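Alpha-fucosidase (Bifidobacterium bifidum, PDB 2EAB) probably hydrolyses alpha-1,2-linked L-fucose from glycans, this chain being the catalytic part of a much longer, membrane-associated protein of glycoside hydrolase family 95. Local coordinates at residues V583-N588 and P688-T693; Y578-V583 and S637-I642; D589-A594 and R630-A635. One frame throughout, in Å; residues are numbered along the deposited sequence.

Contact 1 (V583-N588 and P688-T693). With TRS (2-amino-2-hydroxymethyl-propane-1,3-diol), chain J.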
loop_
_atom_site.group_PDB
_atom_site.type_symbol
_atom_site.label_atom_id
_atom_site.label_comp_id
_atom_site.label_asym_id
_atom_site.label_seq_id
_atom_site.Cartn_x
_atom_site.Cartn_y
_atom_site.Cartn_z
ATOM N N VAL A 583 2.285 18.398 7.205
ATOM C CA VAL A 583 1.612 18.928 8.393
ATOM C C VAL A 583 0.424 19.806 7.993
ATOM O O VAL A 583 -0.640 19.739 8.619
ATOM C CB VAL A 583 2.598 19.634 9.352
ATOM C CG1 VAL A 583 1.859 20.317 10.507
ATOM C CG2 VAL A 583 3.590 18.617 9.899
ATOM N N TRP A 584 0.603 20.595 6.936
ATOM C CA TRP A 584 -0.488 21.392 6.383
ATOM C C TRP A 584 -1.667 20.495 6.011
ATOM O O TRP A 584 -2.816 20.797 6.360
ATOM C CB TRP A 584 0.006 22.186 5.177
ATOM C CG TRP A 584 -1.010 23.102 4.563
ATOM C CD1 TRP A 584 -1.213 24.421 4.853
ATOM C CD2 TRP A 584 -1.952 22.768 3.536
ATOM N NE1 TRP A 584 -2.224 24.927 4.071
ATOM C CE2 TRP A 584 -2.692 23.936 3.251
ATOM C CE3 TRP A 584 -2.233 21.598 2.819
ATOM C CZ2 TRP A 584 -3.708 23.963 2.287
ATOM C CZ3 TRP A 584 -3.244 21.626 1.863
ATOM C CH2 TRP A 584 -3.962 22.805 1.600
ATOM N N GLN A 585 -1.384 19.383 5.332
ATOM C CA GLN A 585 -2.447 18.478 4.914
ATOM C C GLN A 585 -3.146 17.841 6.102
ATOM O O GLN A 585 -4.373 17.675 6.085
ATOM C CB GLN A 585 -1.921 17.385 3.989
ATOM C CG GLN A 585 -3.020 16.765 3.147
ATOM C CD GLN A 585 -3.549 17.740 2.116
ATOM O OE1 GLN A 585 -2.831 18.132 1.204
ATOM N NE2 GLN A 585 -4.800 18.165 2.277
ATOM N N MET A 586 -2.371 17.476 7.123
ATOM C CA MET A 586 -2.945 16.871 8.318
ATOM C C MET A 586 -3.897 17.836 9.015
ATOM O O MET A 586 -4.998 17.456 9.400
ATOM C CB MET A 586 -1.861 16.414 9.291
ATOM C CG MET A 586 -2.442 15.738 10.520
ATOM S SD MET A 586 -1.217 15.271 11.733
ATOM C CE MET A 586 -0.575 16.878 12.233
ATOM N N LEU A 587 -3.461 19.078 9.194
ATOM C CA LEU A 587 -4.318 20.071 9.836
ATOM C C LEU A 587 -5.570 20.336 9.003
ATOM O O LEU A 587 -6.657 20.517 9.550
ATOM C CB LEU A 587 -3.549 21.365 10.111
ATOM C CG LEU A 587 -2.419 21.261 11.144
ATOM C CD1 LEU A 587 -1.622 22.552 11.191
ATOM C CD2 LEU A 587 -2.949 20.902 12.536
ATOM N N ASN A 588 -5.406 20.340 7.684
ATOM C CA ASN A 588 -6.524 20.491 6.762
ATOM C C ASN A 588 -7.546 19.363 6.954
ATOM O O ASN A 588 -8.744 19.618 7.152
ATOM C CB ASN A 588 -5.989 20.520 5.329
ATOM C CG ASN A 588 -6.924 21.219 4.361
ATOM O OD1 ASN A 588 -8.054 21.583 4.696
ATOM N ND2 ASN A 588 -6.448 21.417 3.142
ATOM N N PRO A 688 0.072 12.851 -2.726
ATOM C CA PRO A 688 -1.388 12.676 -2.787
ATOM C C PRO A 688 -2.233 13.887 -2.412
ATOM O O PRO A 688 -3.463 13.835 -2.556
ATOM C CB PRO A 688 -1.630 11.571 -1.761
ATOM C CG PRO A 688 -0.574 11.814 -0.723
ATOM C CD PRO A 688 0.638 12.290 -1.482
ATOM N N GLY A 689 -1.593 14.954 -1.942
ATOM C CA GLY A 689 -2.284 16.084 -1.321
ATOM C C GLY A 689 -3.112 16.960 -2.242
ATOM O O GLY A 689 -3.276 16.667 -3.430
ATOM N N ASP A 690 -3.657 18.031 -1.672
ATOM C CA ASP A 690 -4.440 19.000 -2.445
ATOM C C ASP A 690 -3.901 20.415 -2.312
ATOM O O ASP A 690 -4.624 21.394 -2.525
ATOM C CB ASP A 690 -5.939 18.940 -2.098
ATOM C CG ASP A 690 -6.267 19.520 -0.730
ATOM O OD1 ASP A 690 -5.342 19.833 0.052
ATOM O OD2 ASP A 690 -7.480 19.655 -0.439
ATOM N N LEU A 691 -2.622 20.503 -1.973
ATOM C CA LEU A 691 -1.924 21.766 -1.862
ATOM C C LEU A 691 -1.592 22.333 -3.242
ATOM O O LEU A 691 -1.588 23.552 -3.440
ATOM C CB LEU A 691 -0.659 21.530 -1.048
ATOM C CG LEU A 691 0.240 22.674 -0.613
ATOM C CD1 LEU A 691 -0.535 23.784 0.093
ATOM C CD2 LEU A 691 1.303 22.094 0.297
ATOM N N ILE A 692 -1.320 21.438 -4.188
ATOM C CA ILE A 692 -0.993 21.800 -5.560
ATOM C C ILE A 692 -1.956 21.040 -6.455
ATOM O O ILE A 692 -1.888 19.813 -6.559
ATOM C CB ILE A 692 0.470 21.437 -5.930
ATOM C CG1 ILE A 692 1.466 22.127 -4.990
ATOM C CG2 ILE A 692 0.751 21.781 -7.390
ATOM C CD1 ILE A 692 2.896 21.588 -5.090
ATOM N N THR A 693 -2.876 21.772 -7.081
ATOM C CA THR A 693 -3.898 21.161 -7.917
ATOM C C THR A 693 -4.049 21.895 -9.240
ATOM O O THR A 693 -3.558 23.019 -9.412
ATOM C CB THR A 693 -5.281 21.166 -7.244
ATOM O OG1 THR A 693 -5.813 22.495 -7.278
ATOM C CG2 THR A 693 -5.228 20.664 -5.795
HETATM C C TRS J . -9.520 17.940 2.081
HETATM C C1 TRS J . -8.767 18.799 3.089
HETATM C C2 TRS J . -10.617 18.777 1.460
HETATM C C3 TRS J . -10.126 16.721 2.773
HETATM N N TRS J . -8.597 17.506 1.030
HETATM O O1 TRS J . -7.496 18.223 3.421
HETATM O O2 TRS J . -11.557 19.319 2.232
HETATM O O3 TRS J . -10.902 15.945 1.850
HETATM O O HOH W 1 -7.952 22.098 0.720
#

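Contact 2 (Y578-V583 and S637-I642)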
loop_
_atom_site.group_PDB
_atom_site.type_symbol
_atom_site.label_atom_id
_atom_site.label_comp_id
_atom_site.label_asym_id
_atom_site.label_seq_id
_atom_site.Cartn_x
_atom_site.Cartn_y
_atom_site.Cartn_z
ATOM N N TYR A 578 8.699 19.263 2.280
ATOM C CA TYR A 578 8.240 17.908 2.564
ATOM C C TYR A 578 7.409 17.863 3.859
ATOM O O TYR A 578 6.219 17.516 3.844
ATOM C CB TYR A 578 9.467 16.977 2.599
ATOM C CG TYR A 578 9.322 15.722 3.425
ATOM C CD1 TYR A 578 8.416 14.722 3.078
ATOM C CD2 TYR A 578 10.122 15.524 4.549
ATOM C CE1 TYR A 578 8.286 13.568 3.855
ATOM C CE2 TYR A 578 10.006 14.383 5.324
ATOM C CZ TYR A 578 9.093 13.409 4.976
ATOM O OH TYR A 578 8.990 12.298 5.785
ATOM N N GLU A 579 8.013 18.270 4.972
ATOM C CA GLU A 579 7.310 18.184 6.253
ATOM C C GLU A 579 6.175 19.189 6.382
ATOM O O GLU A 579 5.108 18.856 6.897
ATOM C CB GLU A 579 8.271 18.313 7.435
ATOM C CG GLU A 579 9.214 17.127 7.577
ATOM C CD GLU A 579 9.766 16.939 8.983
ATOM O OE1 GLU A 579 9.567 17.814 9.852
ATOM O OE2 GLU A 579 10.421 15.902 9.223
ATOM N N SER A 580 6.397 20.415 5.916
ATOM C CA SER A 580 5.344 21.425 5.992
ATOM C C SER A 580 4.134 21.070 5.144
ATOM O O SER A 580 3.003 21.326 5.558
ATOM C CB SER A 580 5.868 22.814 5.643
ATOM O OG SER A 580 6.752 23.252 6.656
ATOM N N SER A 581 4.361 20.468 3.980
ATOM C CA SER A 581 3.244 20.040 3.135
ATOM C C SER A 581 2.420 18.971 3.835
ATOM O O SER A 581 1.184 18.988 3.778
ATOM C CB SER A 581 3.736 19.520 1.786
ATOM O OG SER A 581 4.335 20.564 1.038
ATOM N N LEU A 582 3.110 18.049 4.502
ATOM C CA LEU A 582 2.435 16.979 5.224
ATOM C C LEU A 582 1.673 17.499 6.440
ATOM O O LEU A 582 0.537 17.087 6.694
ATOM C CB LEU A 582 3.426 15.892 5.641
ATOM C CG LEU A 582 3.951 15.033 4.490
ATOM C CD1 LEU A 582 5.017 14.086 4.996
ATOM C CD2 LEU A 582 2.831 14.264 3.798
ATOM N N VAL A 583 2.285 18.398 7.205
ATOM C CA VAL A 583 1.612 18.928 8.393
ATOM C C VAL A 583 0.424 19.806 7.993
ATOM O O VAL A 583 -0.640 19.739 8.619
ATOM C CB VAL A 583 2.598 19.634 9.352
ATOM C CG1 VAL A 583 1.859 20.317 10.507
ATOM C CG2 VAL A 583 3.590 18.617 9.899
ATOM N N SER A 637 -2.513 28.178 8.658
ATOM C CA SER A 637 -2.326 29.410 7.889
ATOM C C SER A 637 -0.900 29.954 7.957
ATOM O O SER A 637 -0.512 30.778 7.128
ATOM C CB SER A 637 -3.310 30.491 8.359
ATOM O OG SER A 637 -2.889 31.090 9.573
ATOM N N LEU A 638 -0.130 29.507 8.947
ATOM C CA LEU A 638 1.212 30.038 9.179
ATOM C C LEU A 638 2.329 29.218 8.551
ATOM O O LEU A 638 3.485 29.646 8.550
ATOM C CB LEU A 638 1.469 30.202 10.675
ATOM C CG LEU A 638 0.629 31.255 11.398
ATOM C CD1 LEU A 638 0.816 31.111 12.896
ATOM C CD2 LEU A 638 0.972 32.668 10.937
ATOM N N LEU A 639 1.995 28.043 8.023
ATOM C CA LEU A 639 3.012 27.161 7.454
ATOM C C LEU A 639 3.551 27.677 6.126
ATOM O O LEU A 639 4.749 27.552 5.847
ATOM C CB LEU A 639 2.476 25.735 7.310
ATOM C CG LEU A 639 2.225 24.991 8.626
ATOM C CD1 LEU A 639 1.367 23.768 8.381
ATOM C CD2 LEU A 639 3.533 24.597 9.312
ATOM N N LYS A 640 2.667 28.257 5.313
ATOM C CA LYS A 640 3.035 28.744 3.977
ATOM C C LYS A 640 3.945 27.733 3.271
ATOM O O LYS A 640 5.078 28.051 2.889
ATOM C CB LYS A 640 3.693 30.125 4.068
ATOM C CG LYS A 640 2.734 31.234 4.495
ATOM C CD LYS A 640 3.445 32.558 4.762
ATOM C CE LYS A 640 4.293 33.039 3.595
ATOM N NZ LYS A 640 5.241 34.109 4.038
ATOM N N PRO A 641 3.449 26.495 3.096
ATOM C CA PRO A 641 4.337 25.410 2.678
ATOM C C PRO A 641 4.937 25.543 1.278
ATOM O O PRO A 641 6.047 25.046 1.042
ATOM C CB PRO A 641 3.438 24.173 2.760
ATOM C CG PRO A 641 2.050 24.702 2.624
ATOM C CD PRO A 641 2.063 26.026 3.296
ATOM N N ILE A 642 4.212 26.191 0.370
ATOM C CA ILE A 642 4.659 26.296 -1.018
ATOM C C ILE A 642 5.224 27.667 -1.346
ATOM O O ILE A 642 4.566 28.690 -1.136
ATOM C CB ILE A 642 3.524 25.979 -2.029
ATOM C CG1 ILE A 642 2.941 24.582 -1.791
ATOM C CG2 ILE A 642 4.011 26.147 -3.478
ATOM C CD1 ILE A 642 3.948 23.427 -1.864
HETATM O O HOH W 2 6.490 25.802 6.973
#

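Contact 3 (D589-A594 and R630-A635)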
loop_
_atom_site.group_PDB
_atom_site.type_symbol
_atom_site.label_atom_id
_atom_site.label_comp_id
_atom_site.label_asym_id
_atom_site.label_seq_id
_atom_site.Cartn_x
_atom_site.Cartn_y
_atom_site.Cartn_z
ATOM N N ASP A 589 -7.060 18.121 6.919
ATOM C CA ASP A 589 -7.904 16.950 7.159
ATOM C C ASP A 589 -8.540 16.980 8.550
ATOM O O ASP A 589 -9.727 16.658 8.697
ATOM C CB ASP A 589 -7.100 15.646 7.014
ATOM C CG ASP A 589 -6.756 15.280 5.567
ATOM O OD1 ASP A 589 -7.209 15.949 4.621
ATOM O OD2 ASP A 589 -6.025 14.279 5.383
ATOM N N ALA A 590 -7.753 17.352 9.560
ATOM C CA ALA A 590 -8.244 17.414 10.936
ATOM C C ALA A 590 -9.379 18.423 11.089
ATOM O O ALA A 590 -10.379 18.141 11.751
ATOM C CB ALA A 590 -7.106 17.737 11.892
ATOM N N ILE A 591 -9.217 19.591 10.475
ATOM C CA ILE A 591 -10.257 20.617 10.475
ATOM C C ILE A 591 -11.524 20.091 9.806
ATOM O O ILE A 591 -12.631 20.292 10.315
ATOM C CB ILE A 591 -9.756 21.918 9.806
ATOM C CG1 ILE A 591 -8.743 22.615 10.722
ATOM C CG2 ILE A 591 -10.919 22.861 9.494
ATOM C CD1 ILE A 591 -7.876 23.650 10.033
ATOM N N GLU A 592 -11.365 19.394 8.686
ATOM C CA GLU A 592 -12.523 18.820 8.006
ATOM C C GLU A 592 -13.222 17.750 8.835
ATOM O O GLU A 592 -14.459 17.709 8.891
ATOM C CB GLU A 592 -12.148 18.300 6.620
ATOM C CG GLU A 592 -11.771 19.410 5.657
ATOM C CD GLU A 592 -12.851 20.478 5.583
ATOM O OE1 GLU A 592 -14.005 20.134 5.235
ATOM O OE2 GLU A 592 -12.561 21.650 5.895
ATOM N N ALA A 593 -12.436 16.912 9.509
ATOM C CA ALA A 593 -13.002 15.894 10.394
ATOM C C ALA A 593 -13.774 16.543 11.544
ATOM O O ALA A 593 -14.897 16.130 11.875
ATOM C CB ALA A 593 -11.907 14.980 10.927
ATOM N N ALA A 594 -13.175 17.571 12.136
ATOM C CA ALA A 594 -13.816 18.328 13.209
ATOM C C ALA A 594 -15.124 18.952 12.736
ATOM O O ALA A 594 -16.155 18.807 13.396
ATOM C CB ALA A 594 -12.879 19.399 13.739
ATOM N N ARG A 630 -3.483 29.329 19.039
ATOM C CA ARG A 630 -2.702 28.243 18.444
ATOM C C ARG A 630 -3.651 27.189 17.885
ATOM O O ARG A 630 -3.344 25.996 17.870
ATOM C CB ARG A 630 -1.725 27.640 19.460
ATOM C CG ARG A 630 -0.593 28.580 19.834
ATOM C CD ARG A 630 0.377 27.953 20.818
ATOM N NE ARG A 630 -0.202 27.784 22.150
ATOM C CZ ARG A 630 -0.152 28.692 23.124
ATOM N NH1 ARG A 630 0.458 29.854 22.933
ATOM N NH2 ARG A 630 -0.713 28.428 24.297
ATOM N N SER A 631 -4.810 27.647 17.415
ATOM C CA SER A 631 -5.824 26.764 16.853
ATOM C C SER A 631 -5.341 26.116 15.560
ATOM O O SER A 631 -4.373 26.574 14.936
ATOM C CB SER A 631 -7.122 27.530 16.599
ATOM O OG SER A 631 -6.949 28.498 15.579
ATOM N N TRP A 632 -6.032 25.063 15.145
ATOM C CA TRP A 632 -5.657 24.366 13.926
ATOM C C TRP A 632 -5.675 25.282 12.701
ATOM O O TRP A 632 -4.763 25.224 11.879
ATOM C CB TRP A 632 -6.541 23.146 13.694
ATOM C CG TRP A 632 -6.398 22.089 14.753
ATOM C CD1 TRP A 632 -5.436 22.006 15.729
ATOM C CD2 TRP A 632 -7.240 20.948 14.926
ATOM N NE1 TRP A 632 -5.642 20.889 16.500
ATOM C CE2 TRP A 632 -6.738 20.217 16.023
ATOM C CE3 TRP A 632 -8.374 20.467 14.252
ATOM C CZ2 TRP A 632 -7.339 19.038 16.473
ATOM C CZ3 TRP A 632 -8.969 19.293 14.699
ATOM C CH2 TRP A 632 -8.448 18.593 15.797
ATOM N N SER A 633 -6.698 26.132 12.585
ATOM C CA SER A 633 -6.779 27.090 11.472
ATOM C C SER A 633 -5.606 28.065 11.478
ATOM O O SER A 633 -5.034 28.371 10.429
ATOM C CB SER A 633 -8.094 27.873 11.507
ATOM O OG SER A 633 -9.204 27.011 11.324
ATOM N N CYS A 634 -5.251 28.554 12.664
ATOM C CA CYS A 634 -4.136 29.477 12.797
ATOM C C CYS A 634 -2.827 28.806 12.388
ATOM O O CYS A 634 -2.106 29.314 11.529
ATOM C CB CYS A 634 -4.053 30.013 14.223
ATOM S SG CYS A 634 -2.629 31.088 14.481
ATOM N N ALA A 635 -2.539 27.648 12.979
ATOM C CA ALA A 635 -1.308 26.917 12.679
ATOM C C ALA A 635 -1.191 26.628 11.181
ATOM O O ALA A 635 -0.145 26.861 10.573
ATOM C CB ALA A 635 -1.239 25.622 13.485
#

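Contact 1 (V583-N588 and P688-T693)
Gln-585 and Asp-690 hold each other through two hydrogen bonds, with the amide and carboxylate planes turned 61° apart. The amide oxygen OE1 accepts from the backbone N of Asp-690 at 3.0 Å, the donor lying above the carbonyl plane. On the other branch, NE2 donates a hydrogen bond to Asp-690 OD1 at 2.8 Å; this oxygen lies almost in the amide plane, yet it is met from above its own carboxylate. A bend at chi2 (69°) swings the Gln-585 amide across to the loop. Beside this pair, the indole of Trp-584 lies with Leu-691 CD1 on one face, 3.6 Å from the centroid of the six-membered ring and almost exactly on its normal, a CH-pi contact. Asp-690 OD1 sits at the edge of the same ring, 3.3 Å from CZ3. The second carboxylate oxygen, OD2, accepts from a water that in turn accepts from Asn-588 ND2, and from N of a Tris molecule, probably from the crystallisation liquor. Two bonds define the flip of the Gln-585 amide. Asp-690, with Glu-520, binds calcium in this protein; no calcium occupies that site here, and the bonds described probably help preset the carboxylate.

Contact 2 (Y578-V583 and S637-I642)
With CG anti to the carbonyl carbon (chi1 -69°), Leu-639 reaches from the last turn of its helix to the helix 577-596, and Val-583 answers with CG1 set opposite its backbone N (chi1 174°). The two side chains cross at about a right angle, and the methyls Val-583 CG1 and Leu-639 CD1 meet at 4.1 Å. The same leucine methyl also lies near the carbonyl oxygen of Ser-580, so it rests against backbone as well as side chain.

Pro-641 packs one turn further back along the long helix. Its CB is 4.0 Å from Ser-580 CB and equally close to the backbone N of Ser-581, and the CA atoms of Ser-580 and Pro-641 come within 5.3 Å, a spacing that the small serine allows. Ile-642 adds the tip of its chain, CD1, alongside Ser-581 OG.

No direct hydrogen bond joins the segments. Instead a water accepts from Ser-580 OG at 2.6 Å and donates to Leu-639 O at 2.7 Å, bridging the serine hydroxyl to the end of the second helix. That carbonyl oxygen also receives a bond from Arg-557 NE. Ser-581 OG turns back to its own helix and bonds to Thr-577 O, which satisfies this hydroxyl beside its apolar neighbours.

Lys-640 leaves helical geometry with positive phi (42°) and its CB is directed away from the helix, while the chain turns to bring Pro-641 down onto the helix. This is buried helix packing in the family 95 catalytic domain: the C-terminal end of helix 632-639 and the turn after it lie against the N-terminal part of helix 577-596, consistent with a helix of the (alpha/alpha)6 barrel of this six-hairpin clan.

Contact 3 (D589-A594 and R630-A635)
Helix 577-596 meets the first turn of helix 632-639 with Ile-591 and Trp-632 nearest in the backbone, their CA atoms 6.9 Å apart. This is helix-helix packing within the six-hairpin catalytic domain; it has no hydrogen bond between the segments and rests mainly on apolar packing. Trp-632 carries it: a chi1 of -64°, which sets the ring beside the backbone N, sends the indole across to the long helix, where it lies against small residues. Ala-590 CB sits over one face of the six-membered ring in a CH-pi contact, 4.1 Å from the centroid and offset toward the rim, closest to CZ3. Ala-594, one turn later, brings CB to 4.0 Å from the same CZ3. Ile-591 runs past the tryptophan in the opposite direction, its CG1 resting 3.7 Å from Trp-632 CB, while its end methyl CD1 reaches Ser-633 N. The hydroxyl of Ser-633 bonds to Val-604 O. Helix 525-546 adds Leu-535 and Ser-539 beside Ala-590. On the side turned away from the long helix, Cys-634 forms a disulfide with Cys-610, tying this helix to the preceding loop. Ser-631 is the N-cap of the helix, its OG accepting a weak bond from Cys-634 N at 3.4 Å.

Overall arrangement
All three contacts draw on helix 577-596. Contacts 2 and 3 pack its N-terminal part and its later turns against the end and the start of helix 632-639; both are buried and have no direct hydrogen bond between their segments. Contact 1 is only partly buried and more polar, joining the middle of the long helix to the loop 688-693 at a pocket that holds Tris, beside Asp-690 of a calcium site that is empty here. Contacts 1 and 2 meet directly, because Leu-691 packs on Ser-581, Pro-641 and Ile-642. Contacts 1 and 3 touch more lightly, through Leu-587 and Ala-635. Apolar packing thus gives way to polar chemistry toward the pocket.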